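Local coordinates for hypothetical protein (Streptococcus pneumoniae, PDB 2HIY), which is a DUF1697-family protein of unknown function, with two successive beta-alpha-beta-beta-alpha-beta units of ferredoxin-like topology in each chain, at residues R12-G17 / Y71-S76; D104-T109 / T151-Y156; E110-D115 / R164-R169; A119-L124 / V160-H165. All blocks are in the same frame, centred on the assembly; numbering follows the deposited sequence.

Contact 1 of 4, residues R12-G17 / Y71-S76; sequences RGINVG and YPFIQS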
loop_
_atom_site.group_PDB
_atom_site.type_symbol
_atom_site.label_atom_id
_atom_site.label_comp_id
_atom_site.label_asym_id
_atom_site.label_seq_id
_atom_site.Cartn_x
_atom_site.Cartn_y
_atom_site.Cartn_z
ATOM N N ARG D 12 21.256 -5.163 5.212
ATOM C CA ARG D 12 20.093 -4.307 5.026
ATOM C C ARG D 12 19.474 -4.540 3.663
ATOM O O ARG D 12 20.143 -5.028 2.730
ATOM C CB ARG D 12 20.521 -2.835 5.120
ATOM C CG ARG D 12 21.452 -2.425 3.988
ATOM C CD ARG D 12 21.257 -1.015 3.401
ATOM N NE ARG D 12 19.942 -0.422 3.590
ATOM C CZ ARG D 12 19.020 -0.246 2.639
ATOM N NH1 ARG D 12 17.873 0.335 2.963
ATOM N NH2 ARG D 12 19.233 -0.627 1.394
ATOM N N GLY D 13 18.210 -4.174 3.553
ATOM C CA GLY D 13 17.545 -4.057 2.280
ATOM C C GLY D 13 17.017 -5.327 1.652
ATOM O O GLY D 13 16.578 -5.290 0.509
ATOM N N ILE D 14 17.044 -6.447 2.377
ATOM C CA ILE D 14 16.606 -7.707 1.771
ATOM C C ILE D 14 15.163 -8.075 2.076
ATOM O O ILE D 14 14.591 -7.618 3.075
ATOM C CB ILE D 14 17.560 -8.892 2.106
ATOM C CG1 ILE D 14 17.496 -9.337 3.575
ATOM C CG2 ILE D 14 18.989 -8.565 1.685
ATOM C CD1 ILE D 14 18.093 -10.738 3.792
ATOM N N ASN D 15 14.585 -8.894 1.206
ATOM C CA ASN D 15 13.238 -9.437 1.404
ATOM C C ASN D 15 12.187 -8.369 1.675
ATOM O O ASN D 15 11.343 -8.520 2.562
ATOM C CB ASN D 15 13.251 -10.491 2.515
ATOM C CG ASN D 15 14.029 -11.719 2.112
ATOM O OD1 ASN D 15 14.002 -12.125 0.959
ATOM N ND2 ASN D 15 14.782 -12.280 3.055
ATOM N N VAL D 16 12.274 -7.277 0.918
ATOM C CA VAL D 16 11.292 -6.185 0.991
ATOM C C VAL D 16 10.902 -5.756 -0.424
ATOM O O VAL D 16 11.645 -6.003 -1.386
ATOM C CB VAL D 16 11.845 -4.966 1.775
ATOM C CG1 VAL D 16 12.022 -5.300 3.250
ATOM C CG2 VAL D 16 13.155 -4.483 1.186
ATOM N N GLY D 17 9.739 -5.122 -0.545
ATOM C CA GLY D 17 9.294 -4.519 -1.811
ATOM C C GLY D 17 9.286 -5.450 -3.006
ATOM O O GLY D 17 9.550 -5.022 -4.135
ATOM N N TYR D 71 24.302 -12.691 -4.320
ATOM C CA TYR D 71 23.254 -11.726 -3.933
ATOM C C TYR D 71 23.794 -10.320 -4.116
ATOM O O TYR D 71 24.061 -9.638 -3.136
ATOM C CB TYR D 71 22.856 -11.918 -2.453
ATOM C CG TYR D 71 22.351 -13.308 -2.183
ATOM C CD1 TYR D 71 21.059 -13.685 -2.556
ATOM C CD2 TYR D 71 23.174 -14.274 -1.568
ATOM C CE1 TYR D 71 20.590 -14.996 -2.346
ATOM C CE2 TYR D 71 22.724 -15.595 -1.379
ATOM C CZ TYR D 71 21.431 -15.940 -1.741
ATOM O OH TYR D 71 20.953 -17.220 -1.547
ATOM N N PRO D 72 23.938 -9.872 -5.370
ATOM C CA PRO D 72 24.655 -8.631 -5.659
ATOM C C PRO D 72 23.972 -7.373 -5.129
ATOM O O PRO D 72 24.624 -6.328 -5.088
ATOM C CB PRO D 72 24.771 -8.614 -7.200
ATOM C CG PRO D 72 24.032 -9.751 -7.683
ATOM C CD PRO D 72 23.512 -10.591 -6.589
ATOM N N PHE D 73 22.708 -7.455 -4.733
ATOM C CA PHE D 73 22.034 -6.334 -4.064
ATOM C C PHE D 73 22.449 -6.180 -2.602
ATOM O O PHE D 73 22.087 -5.194 -1.955
ATOM C CB PHE D 73 20.519 -6.511 -4.174
ATOM C CG PHE D 73 20.039 -7.895 -3.794
ATOM C CD1 PHE D 73 19.844 -8.221 -2.454
ATOM C CD2 PHE D 73 19.797 -8.873 -4.763
ATOM C CE1 PHE D 73 19.434 -9.491 -2.086
ATOM C CE2 PHE D 73 19.360 -10.134 -4.394
ATOM C CZ PHE D 73 19.171 -10.440 -3.046
ATOM N N ILE D 74 23.188 -7.143 -2.057
ATOM C CA ILE D 74 23.750 -6.983 -0.700
ATOM C C ILE D 74 25.103 -6.294 -0.871
ATOM O O ILE D 74 26.102 -6.933 -1.220
ATOM C CB ILE D 74 23.869 -8.342 0.034
ATOM C CG1 ILE D 74 22.455 -8.950 0.222
ATOM C CG2 ILE D 74 24.605 -8.162 1.385
ATOM C CD1 ILE D 74 22.402 -10.335 0.907
ATOM N N GLN D 75 25.112 -4.981 -0.694
ATOM C CA GLN D 75 26.261 -4.149 -1.021
ATOM C C GLN D 75 26.955 -3.537 0.189
ATOM O O GLN D 75 27.920 -2.777 0.043
ATOM C CB GLN D 75 25.828 -3.059 -2.022
ATOM C CG GLN D 75 25.540 -3.664 -3.398
ATOM C CD GLN D 75 24.919 -2.720 -4.386
ATOM O OE1 GLN D 75 24.966 -1.502 -4.221
ATOM N NE2 GLN D 75 24.337 -3.280 -5.444
ATOM N N SER D 76 26.451 -3.871 1.373
ATOM C CA SER D 76 27.114 -3.560 2.630
ATOM C C SER D 76 26.693 -4.625 3.618
ATOM O O SER D 76 25.653 -5.286 3.444
ATOM C CB SER D 76 26.657 -2.180 3.158
ATOM O OG SER D 76 25.297 -2.204 3.636
HETATM O O HOH W 1 23.984 -3.862 5.747
HETATM O O HOH W 2 23.054 -4.895 2.330
HETATM O O HOH W 3 20.002 -5.104 -0.064
#

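Contact 2 of 4, residues D104-T109 / T151-Y156; sequences DFLFYT and TAYHKY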
loop_
_atom_site.group_PDB
_atom_site.type_symbol
_atom_site.label_atom_id
_atom_site.label_comp_id
_atom_site.label_asym_id
_atom_site.label_seq_id
_atom_site.Cartn_x
_atom_site.Cartn_y
_atom_site.Cartn_z
ATOM N N ASP D 104 16.203 2.543 18.231
ATOM C CA ASP D 104 16.882 1.860 17.141
ATOM C C ASP D 104 18.378 1.865 17.337
ATOM O O ASP D 104 18.924 2.804 17.927
ATOM C CB ASP D 104 16.516 2.533 15.832
ATOM C CG ASP D 104 15.017 2.463 15.584
ATOM O OD1 ASP D 104 14.500 1.340 15.385
ATOM O OD2 ASP D 104 14.324 3.507 15.656
ATOM N N PHE D 105 19.036 0.822 16.820
ATOM C CA PHE D 105 20.486 0.812 16.792
ATOM C C PHE D 105 20.885 0.821 15.321
ATOM O O PHE D 105 20.414 -0.023 14.558
ATOM C CB PHE D 105 21.058 -0.419 17.480
ATOM C CG PHE D 105 22.529 -0.291 17.788
ATOM C CD1 PHE D 105 22.944 0.471 18.858
ATOM C CD2 PHE D 105 23.490 -0.888 16.986
ATOM C CE1 PHE D 105 24.281 0.598 19.161
ATOM C CE2 PHE D 105 24.814 -0.782 17.282
ATOM C CZ PHE D 105 25.223 -0.021 18.375
ATOM N N LEU D 106 21.755 1.744 14.959
ATOM C CA LEU D 106 22.260 1.849 13.588
ATOM C C LEU D 106 23.640 1.192 13.561
ATOM O O LEU D 106 24.625 1.811 13.966
ATOM C CB LEU D 106 22.373 3.326 13.171
ATOM C CG LEU D 106 21.055 4.092 12.957
ATOM C CD1 LEU D 106 20.282 4.250 14.272
ATOM C CD2 LEU D 106 21.360 5.483 12.423
ATOM N N PHE D 107 23.697 -0.070 13.127
ATOM C CA PHE D 107 24.968 -0.795 13.135
ATOM C C PHE D 107 25.864 -0.319 12.003
ATOM O O PHE D 107 25.443 -0.239 10.835
ATOM C CB PHE D 107 24.752 -2.282 12.911
ATOM C CG PHE D 107 24.234 -3.037 14.109
ATOM C CD1 PHE D 107 25.115 -3.574 15.054
ATOM C CD2 PHE D 107 22.850 -3.309 14.270
ATOM C CE1 PHE D 107 24.632 -4.328 16.163
ATOM C CE2 PHE D 107 22.378 -4.064 15.357
ATOM C CZ PHE D 107 23.276 -4.556 16.295
ATOM N N TYR D 108 27.114 -0.004 12.335
ATOM C CA TYR D 108 28.090 0.295 11.313
ATOM C C TYR D 108 28.344 -0.932 10.448
ATOM O O TYR D 108 28.153 -2.052 10.873
ATOM C CB TYR D 108 29.384 0.764 11.966
ATOM C CG TYR D 108 29.251 2.030 12.809
ATOM C CD1 TYR D 108 28.423 3.090 12.416
ATOM C CD2 TYR D 108 30.021 2.178 13.977
ATOM C CE1 TYR D 108 28.337 4.276 13.211
ATOM C CE2 TYR D 108 29.942 3.340 14.749
ATOM C CZ TYR D 108 29.128 4.370 14.348
ATOM O OH TYR D 108 29.098 5.528 15.128
ATOM N N THR D 109 28.790 -0.718 9.218
ATOM C CA THR D 109 29.122 -1.806 8.299
ATOM C C THR D 109 30.624 -1.831 8.016
ATOM O O THR D 109 31.346 -0.878 8.265
ATOM C CB THR D 109 28.387 -1.629 6.979
ATOM O OG1 THR D 109 28.702 -0.338 6.434
ATOM C CG2 THR D 109 26.863 -1.774 7.152
ATOM N N THR D 151 11.269 14.556 14.362
ATOM C CA THR D 151 12.624 14.208 14.737
ATOM C C THR D 151 13.588 14.232 13.535
ATOM O O THR D 151 13.178 14.032 12.374
ATOM C CB THR D 151 12.718 12.797 15.393
ATOM O OG1 THR D 151 12.287 11.773 14.479
ATOM C CG2 THR D 151 11.922 12.741 16.701
ATOM N N ALA D 152 14.867 14.452 13.821
ATOM C CA ALA D 152 15.891 14.339 12.786
ATOM C C ALA D 152 15.956 12.918 12.263
ATOM O O ALA D 152 16.219 12.707 11.068
ATOM C CB ALA D 152 17.231 14.747 13.363
ATOM N N TYR D 153 15.767 11.926 13.127
ATOM C CA TYR D 153 15.751 10.538 12.678
ATOM C C TYR D 153 14.758 10.354 11.531
ATOM O O TYR D 153 15.110 9.795 10.464
ATOM C CB TYR D 153 15.385 9.622 13.854
ATOM C CG TYR D 153 15.487 8.157 13.536
ATOM C CD1 TYR D 153 16.700 7.501 13.687
ATOM C CD2 TYR D 153 14.380 7.417 13.107
ATOM C CE1 TYR D 153 16.844 6.141 13.367
ATOM C CE2 TYR D 153 14.506 6.051 12.775
ATOM C CZ TYR D 153 15.729 5.432 12.933
ATOM O OH TYR D 153 15.813 4.085 12.624
ATOM N N HIS D 154 13.539 10.815 11.734
ATOM C CA HIS D 154 12.525 10.690 10.703
ATOM C C HIS D 154 12.778 11.581 9.503
ATOM O O HIS D 154 12.652 11.121 8.342
ATOM C CB HIS D 154 11.161 11.019 11.289
ATOM C CG HIS D 154 10.087 11.041 10.262
ATOM N ND1 HIS D 154 9.688 9.889 9.608
ATOM C CD2 HIS D 154 9.369 12.060 9.742
ATOM C CE1 HIS D 154 8.752 10.213 8.729
ATOM N NE2 HIS D 154 8.528 11.515 8.798
ATOM N N LYS D 155 13.062 12.867 9.763
ATOM C CA LYS D 155 13.106 13.844 8.671
ATOM C C LYS D 155 14.310 13.729 7.799
ATOM O O LYS D 155 14.213 14.109 6.613
ATOM C CB LYS D 155 13.060 15.256 9.218
ATOM C CG LYS D 155 11.697 15.565 9.833
ATOM C CD LYS D 155 11.694 16.929 10.495
ATOM C CE LYS D 155 11.935 18.031 9.488
ATOM N NZ LYS D 155 11.835 19.360 10.167
ATOM N N TYR D 156 15.448 13.274 8.341
ATOM C CA TYR D 156 16.700 13.431 7.623
ATOM C C TYR D 156 17.454 12.190 7.271
ATOM O O TYR D 156 18.340 12.280 6.437
ATOM C CB TYR D 156 17.676 14.378 8.356
ATOM C CG TYR D 156 17.090 15.702 8.763
ATOM C CD1 TYR D 156 16.363 16.484 7.863
ATOM C CD2 TYR D 156 17.243 16.165 10.064
ATOM C CE1 TYR D 156 15.810 17.719 8.258
ATOM C CE2 TYR D 156 16.702 17.388 10.460
ATOM C CZ TYR D 156 15.983 18.143 9.555
ATOM O OH TYR D 156 15.437 19.350 9.946
#

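Contact 3 of 4, residues E110-D115 / R164-R169; sequences EGLDVD and RHITIR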
loop_
_atom_site.group_PDB
_atom_site.type_symbol
_atom_site.label_atom_id
_atom_site.label_comp_id
_atom_site.label_asym_id
_atom_site.label_seq_id
_atom_site.Cartn_x
_atom_site.Cartn_y
_atom_site.Cartn_z
ATOM N N GLU D 110 31.074 -2.942 7.452
ATOM C CA GLU D 110 32.479 -3.091 7.127
ATOM C C GLU D 110 32.911 -2.065 6.091
ATOM O O GLU D 110 32.238 -1.874 5.075
ATOM C CB GLU D 110 32.720 -4.515 6.613
ATOM C CG GLU D 110 32.661 -5.518 7.737
ATOM C CD GLU D 110 33.737 -5.264 8.790
ATOM O OE1 GLU D 110 34.916 -5.078 8.414
ATOM O OE2 GLU D 110 33.402 -5.207 10.000
ATOM N N GLY D 111 33.997 -1.357 6.388
ATOM C CA GLY D 111 34.508 -0.381 5.438
ATOM C C GLY D 111 33.941 1.011 5.612
ATOM O O GLY D 111 34.385 1.948 4.940
ATOM N N LEU D 112 32.983 1.171 6.519
ATOM C CA LEU D 112 32.358 2.474 6.689
ATOM C C LEU D 112 33.317 3.491 7.318
ATOM O O LEU D 112 34.020 3.184 8.284
ATOM C CB LEU D 112 31.126 2.305 7.574
ATOM C CG LEU D 112 30.284 3.539 7.851
ATOM C CD1 LEU D 112 29.640 4.094 6.586
ATOM C CD2 LEU D 112 29.247 3.134 8.844
ATOM N N ASP D 113 33.303 4.721 6.811
ATOM C CA ASP D 113 34.066 5.793 7.435
ATOM C C ASP D 113 33.232 6.328 8.614
ATOM O O ASP D 113 32.425 7.233 8.462
ATOM C CB ASP D 113 34.365 6.895 6.400
ATOM C CG ASP D 113 35.185 8.055 6.975
ATOM O OD1 ASP D 113 35.468 8.062 8.197
ATOM O OD2 ASP D 113 35.496 9.008 6.221
ATOM N N VAL D 114 33.454 5.762 9.793
ATOM C CA VAL D 114 32.666 6.133 10.959
ATOM C C VAL D 114 32.788 7.611 11.312
ATOM O O VAL D 114 31.828 8.241 11.717
ATOM C CB VAL D 114 32.995 5.228 12.159
ATOM C CG1 VAL D 114 32.347 5.720 13.452
ATOM C CG2 VAL D 114 32.574 3.781 11.842
ATOM N N ASP D 115 33.985 8.174 11.140
ATOM C CA ASP D 115 34.141 9.572 11.437
ATOM C C ASP D 115 33.270 10.477 10.553
ATOM O O ASP D 115 32.771 11.500 11.013
ATOM C CB ASP D 115 35.609 9.992 11.369
ATOM C CG ASP D 115 36.407 9.558 12.605
ATOM O OD1 ASP D 115 35.837 9.018 13.587
ATOM O OD2 ASP D 115 37.618 9.834 12.593
ATOM N N ARG D 164 22.589 3.619 3.119
ATOM C CA ARG D 164 22.642 2.239 2.624
ATOM C C ARG D 164 23.847 1.494 3.176
ATOM O O ARG D 164 24.083 0.330 2.812
ATOM C CB ARG D 164 22.646 2.221 1.099
ATOM C CG ARG D 164 21.299 2.669 0.498
ATOM C CD ARG D 164 21.340 2.819 -1.047
ATOM N NE ARG D 164 22.095 1.761 -1.709
ATOM C CZ ARG D 164 21.586 0.606 -2.109
ATOM N NH1 ARG D 164 20.290 0.349 -1.947
ATOM N NH2 ARG D 164 22.386 -0.294 -2.687
ATOM N N HIS D 165 24.619 2.149 4.050
ATOM C CA HIS D 165 25.847 1.583 4.626
ATOM C C HIS D 165 25.755 1.484 6.130
ATOM O O HIS D 165 26.789 1.435 6.817
ATOM C CB HIS D 165 27.048 2.388 4.160
ATOM C CG HIS D 165 27.190 2.343 2.686
ATOM N ND1 HIS D 165 26.660 3.301 1.849
ATOM C CD2 HIS D 165 27.705 1.380 1.897
ATOM C CE1 HIS D 165 26.885 2.943 0.596
ATOM N NE2 HIS D 165 27.529 1.792 0.597
ATOM N N ILE D 166 24.533 1.490 6.645
ATOM C CA ILE D 166 24.292 1.125 8.036
ATOM C C ILE D 166 23.208 0.076 8.054
ATOM O O ILE D 166 22.431 -0.012 7.093
ATOM C CB ILE D 166 23.866 2.316 8.914
ATOM C CG1 ILE D 166 22.678 3.032 8.287
ATOM C CG2 ILE D 166 25.054 3.230 9.184
ATOM C CD1 ILE D 166 21.998 4.045 9.160
ATOM N N THR D 167 23.144 -0.689 9.127
ATOM C CA THR D 167 22.131 -1.712 9.235
ATOM C C THR D 167 21.286 -1.377 10.457
ATOM O O THR D 167 21.759 -1.474 11.585
ATOM C CB THR D 167 22.784 -3.096 9.403
ATOM O OG1 THR D 167 23.855 -3.231 8.438
ATOM C CG2 THR D 167 21.756 -4.164 9.220
ATOM N N ILE D 168 20.037 -1.008 10.221
ATOM C CA ILE D 168 19.212 -0.496 11.311
ATOM C C ILE D 168 18.414 -1.641 11.902
ATOM O O ILE D 168 17.758 -2.406 11.177
ATOM C CB ILE D 168 18.272 0.581 10.807
ATOM C CG1 ILE D 168 19.090 1.726 10.213
ATOM C CG2 ILE D 168 17.349 1.053 11.970
ATOM C CD1 ILE D 168 18.242 2.885 9.635
ATOM N N ARG D 169 18.453 -1.773 13.223
ATOM C CA ARG D 169 17.638 -2.755 13.933
ATOM C C ARG D 169 16.975 -2.099 15.118
ATOM O O ARG D 169 17.566 -1.241 15.770
ATOM C CB ARG D 169 18.517 -3.910 14.450
ATOM C CG ARG D 169 19.236 -4.706 13.323
ATOM C CD ARG D 169 18.196 -5.504 12.530
ATOM N NE ARG D 169 18.761 -6.382 11.490
ATOM C CZ ARG D 169 18.877 -6.076 10.205
ATOM N NH1 ARG D 169 18.531 -4.887 9.754
ATOM N NH2 ARG D 169 19.382 -6.984 9.369
#

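Contact 4 of 4, residues A119-L124 / V160-H165; sequences ATVESL and VPFYRH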
loop_
_atom_site.group_PDB
_atom_site.type_symbol
_atom_site.label_atom_id
_atom_site.label_comp_id
_atom_site.label_asym_id
_atom_site.label_seq_id
_atom_site.Cartn_x
_atom_site.Cartn_y
_atom_site.Cartn_z
ATOM N N ALA D 119 30.265 12.955 11.837
ATOM C CA ALA D 119 30.177 14.380 11.483
ATOM C C ALA D 119 28.830 14.705 10.868
ATOM O O ALA D 119 28.201 15.708 11.196
ATOM C CB ALA D 119 31.320 14.771 10.508
ATOM N N THR D 120 28.350 13.830 10.001
ATOM C CA THR D 120 27.040 14.043 9.377
ATOM C C THR D 120 25.924 14.020 10.423
ATOM O O THR D 120 25.094 14.925 10.450
ATOM C CB THR D 120 26.815 12.982 8.318
ATOM O OG1 THR D 120 27.797 13.162 7.288
ATOM C CG2 THR D 120 25.405 13.114 7.694
ATOM N N VAL D 121 25.942 13.012 11.298
ATOM C CA VAL D 121 24.892 12.940 12.308
ATOM C C VAL D 121 24.934 14.157 13.238
ATOM O O VAL D 121 23.904 14.729 13.555
ATOM C CB VAL D 121 24.957 11.635 13.086
ATOM C CG1 VAL D 121 23.988 11.664 14.233
ATOM C CG2 VAL D 121 24.611 10.460 12.173
ATOM N N GLU D 122 26.143 14.577 13.599
ATOM C CA GLU D 122 26.272 15.723 14.502
ATOM C C GLU D 122 25.774 16.990 13.855
ATOM O O GLU D 122 25.447 17.945 14.598
ATOM C CB GLU D 122 27.745 15.918 14.891
ATOM C CG GLU D 122 28.204 14.971 15.985
ATOM C CD GLU D 122 29.711 15.088 16.275
ATOM O OE1 GLU D 122 30.486 15.605 15.419
ATOM O OE2 GLU D 122 30.124 14.600 17.342
ATOM N N SER D 123 25.751 17.062 12.528
ATOM C CA SER D 123 25.258 18.252 11.804
ATOM C C SER D 123 23.736 18.385 11.839
ATOM O O SER D 123 23.192 19.434 11.498
ATOM C CB SER D 123 25.719 18.264 10.332
ATOM O OG SER D 123 24.951 17.371 9.514
ATOM N N LEU D 124 23.037 17.317 12.221
ATOM C CA LEU D 124 21.586 17.339 12.204
ATOM C C LEU D 124 21.041 18.021 13.466
ATOM O O LEU D 124 21.554 17.801 14.567
ATOM C CB LEU D 124 21.054 15.914 12.128
ATOM C CG LEU D 124 21.562 15.032 10.990
ATOM C CD1 LEU D 124 20.943 13.638 11.126
ATOM C CD2 LEU D 124 21.201 15.636 9.628
ATOM N N VAL D 160 20.867 11.172 3.991
ATOM C CA VAL D 160 22.315 11.052 4.269
ATOM C C VAL D 160 22.982 10.038 3.339
ATOM O O VAL D 160 22.385 9.022 2.976
ATOM C CB VAL D 160 22.607 10.685 5.761
ATOM C CG1 VAL D 160 22.032 11.763 6.738
ATOM C CG2 VAL D 160 22.137 9.266 6.100
ATOM N N PRO D 161 24.223 10.306 2.926
ATOM C CA PRO D 161 24.948 9.386 2.070
ATOM C C PRO D 161 25.210 8.025 2.713
ATOM O O PRO D 161 25.360 7.056 1.988
ATOM C CB PRO D 161 26.261 10.145 1.770
ATOM C CG PRO D 161 25.943 11.559 2.010
ATOM C CD PRO D 161 24.954 11.576 3.120
ATOM N N PHE D 162 25.218 7.948 4.041
ATOM C CA PHE D 162 25.571 6.704 4.694
ATOM C C PHE D 162 24.407 5.733 4.851
ATOM O O PHE D 162 24.592 4.631 5.353
ATOM C CB PHE D 162 26.295 6.985 6.050
ATOM C CG PHE D 162 25.411 7.551 7.152
ATOM C CD1 PHE D 162 24.527 6.741 7.856
ATOM C CD2 PHE D 162 25.527 8.905 7.546
ATOM C CE1 PHE D 162 23.711 7.265 8.864
ATOM C CE2 PHE D 162 24.736 9.421 8.554
ATOM C CZ PHE D 162 23.837 8.601 9.240
ATOM N N TYR D 163 23.201 6.138 4.454
ATOM C CA TYR D 163 22.045 5.342 4.754
ATOM C C TYR D 163 22.111 3.879 4.332
ATOM O O TYR D 163 21.716 2.991 5.113
ATOM C CB TYR D 163 20.818 5.998 4.118
ATOM C CG TYR D 163 19.526 5.332 4.491
ATOM C CD1 TYR D 163 18.955 5.574 5.736
ATOM C CD2 TYR D 163 18.885 4.428 3.625
ATOM C CE1 TYR D 163 17.777 4.955 6.120
ATOM C CE2 TYR D 163 17.671 3.814 4.004
ATOM C CZ TYR D 163 17.148 4.098 5.265
ATOM O OH TYR D 163 15.961 3.514 5.676
ATOM N N ARG D 164 22.589 3.619 3.119
ATOM C CA ARG D 164 22.642 2.239 2.624
ATOM C C ARG D 164 23.847 1.494 3.176
ATOM O O ARG D 164 24.083 0.330 2.812
ATOM C CB ARG D 164 22.646 2.221 1.099
ATOM C CG ARG D 164 21.299 2.669 0.498
ATOM C CD ARG D 164 21.340 2.819 -1.047
ATOM N NE ARG D 164 22.095 1.761 -1.709
ATOM C CZ ARG D 164 21.586 0.606 -2.109
ATOM N NH1 ARG D 164 20.290 0.349 -1.947
ATOM N NH2 ARG D 164 22.386 -0.294 -2.687
ATOM N N HIS D 165 24.619 2.149 4.050
ATOM C CA HIS D 165 25.847 1.583 4.626
ATOM C C HIS D 165 25.755 1.484 6.130
ATOM O O HIS D 165 26.789 1.435 6.817
ATOM C CB HIS D 165 27.048 2.388 4.160
ATOM C CG HIS D 165 27.190 2.343 2.686
ATOM N ND1 HIS D 165 26.660 3.301 1.849
ATOM C CD2 HIS D 165 27.705 1.380 1.897
ATOM C CE1 HIS D 165 26.885 2.943 0.596
ATOM N NE2 HIS D 165 27.529 1.792 0.597
#

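Contact 1 of 4, residues R12-G17 / Y71-S76
Arg12 and Ser76 face each other where two loops of the N-terminal half meet. CB of Arg12 leads to CG, which lies 3.9 Å from OG of Ser76. With chi1 at 65°, CG sits between the backbone N and the carbonyl carbon, and the chain bends again at chi2 and chi3. CD then packs against the backbone carbonyl O of Arg164, the same oxygen that is hydrogen-bonded to Ser76 OG, and the guanidinium comes up against Tyr163. Both loops belong to the first ferredoxin-like unit: 12-17 leaves its first strand, 5-10, while 71-76 joins helix 56-70 to the last strand, 78-81, through a type I turn from Tyr71 to Ile74. No direct hydrogen bond joins the segments, so water does the polar work. One molecule donates to both Arg12 O (2.9 Å) and Ser76 O; another donates to Arg12 O and to Phe73 O (2.8 Å from its oxygen). A third donates to Ser76 OG and accepts a weak bond from Arg12 N. On the apolar side, the CG2 methyl of Ile14 lies 3.8 Å from Ile74 CG1 and meets the Phe73 ring at its edge, 3.9 Å from CE1. Tyr71 CB lies over one face of that ring, toward the rim, while Met24 of helix 24-34 also packs against Ile14.

Contact 2 of 4, residues D104-T109 / T151-Y156
Strand 102-108 opens the second ferredoxin-like unit, and Tyr153 of its second helix, 152-156, lays its ring against that strand at Asp104 and Leu106. With CG of Tyr153 anti to the backbone N (chi1 -174°), the ring projects from the first turn of the helix toward the sheet. The carboxylate of Asp104 lies nearly parallel to it, the two planes 8° apart, but approaches obliquely: OD2 is 3.6 Å from CZ and 3.4 Å from OH of Tyr153. Leu106 reaches the same ring at its edge, with its CD1 methyl 4.0 Å from CE1 of Tyr153, the two side chains running past one another in opposite directions. The helix start is held separately: the N-cap Thr151 takes the backbone N of His154 on its OG1 at 3.2 Å, and Glu129 accepts from the amides of Ala152 and Tyr153. Trp140 of strand 137-142 meets the Tyr153 ring edge to face. Lys142 on that same strand forms a salt bridge with Asp104 OD2 and a cation-pi contact with Tyr153. A carboxylate beside an electron-rich ring would probably be unfavourable by itself; Lys142, which meets both, may offset this.

Contact 3 of 4, residues E110-D115 / R164-R169
His165 offers Leu112 its CB and its carbonyl, and its imidazole is turned elsewhere: the ring edge has Pro161 O in its plane, and Ser76 packs close by. Further along the same segment, the guanidinium of Arg169 carries CG2 of Thr167 on one face, 3.1 Å above the plane and toward the rim. Its NH1 donates to Ile168 O (3.0 Å), which lies almost in the guanidinium plane, though the nitrogen sits above the carbonyl plane. Its other nitrogens hold backbone and side-chain oxygens of the first unit, at Val11, Gly46 and Asn47, so strand 166-170 is tied to the N-terminal half. The contact proper is made by one leucine. CG of Leu112 stands anti to the backbone N (chi1 -178°), which sends both methyls to His165 and Ile166: CD1 lies 3.9 Å from His165 CB, and CD2 lies 3.6 Å from His165 O and 4.2 Å from CG2 of Ile166. Leu112 thereby joins the loop leading into helix 114-122, where Asp113 is the N-cap residue, to the strand outermost in the second sheet within this chain. For the carbonyl of His165 the result is mixed surroundings: the hydroxyl of Thr109 donates a hydrogen bond to its oxygen, while the leucine methyls pack beside it.

Contact 4 of 4, residues A119-L124 / V160-H165
Thr120 presents its carbonyl O to Ser123 and its methyl to Val160 and Phe162. Ser123 OG donates to that oxygen at 2.6 Å, in the carbonyl plane and on a lone pair, and Ser123 N adds a weak bond. The CG2 methyl of Thr120 lies 3.8 Å from Val160 CG1 and 3.9 Å from CE2 at the edge of the Phe162 ring. Val121 CG2 comes closer still, 3.6 Å from CZ of Phe162, at about a right angle between the side chains. Val160, two residues earlier in the same type I turn from Val160 to Tyr163, sets its CG2 3.4 Å above the centre of the Phe162 ring. That ring thus lies between Val160 of its own turn and helix 114-122. Val121 also touches strands 129-133 and 137-142, so the turn and the sheet both pack on the helix; Asn33 of a second subunit donates to Val160 O.

Overall arrangement
Contacts 2, 3 and 4 lie in the second ferredoxin-like unit, with centres about 8 Å (2 and 4), 9 Å (3 and 4) and 11 Å (2 and 3) apart. Contacts 3 and 4 share Arg164 and His165 in sequence, but His165 meets Leu112 in contact 3, while Val160 and Phe162 meet helix 114-122 in contact 4. Strands 102-108 and 166-170 pair, linking contacts 2 and 3. Contact 1, in the first unit, is centred about 14, 18 and 20 Å from contacts 3, 2 and 4, yet touches all three through Ser76, Arg12 and Gln75. With function unknown, no active site can be assigned; glycerol, probably from the crystallisation liquor, lies near Tyr153 and, perhaps as another molecule, bonds Tyr163 OH.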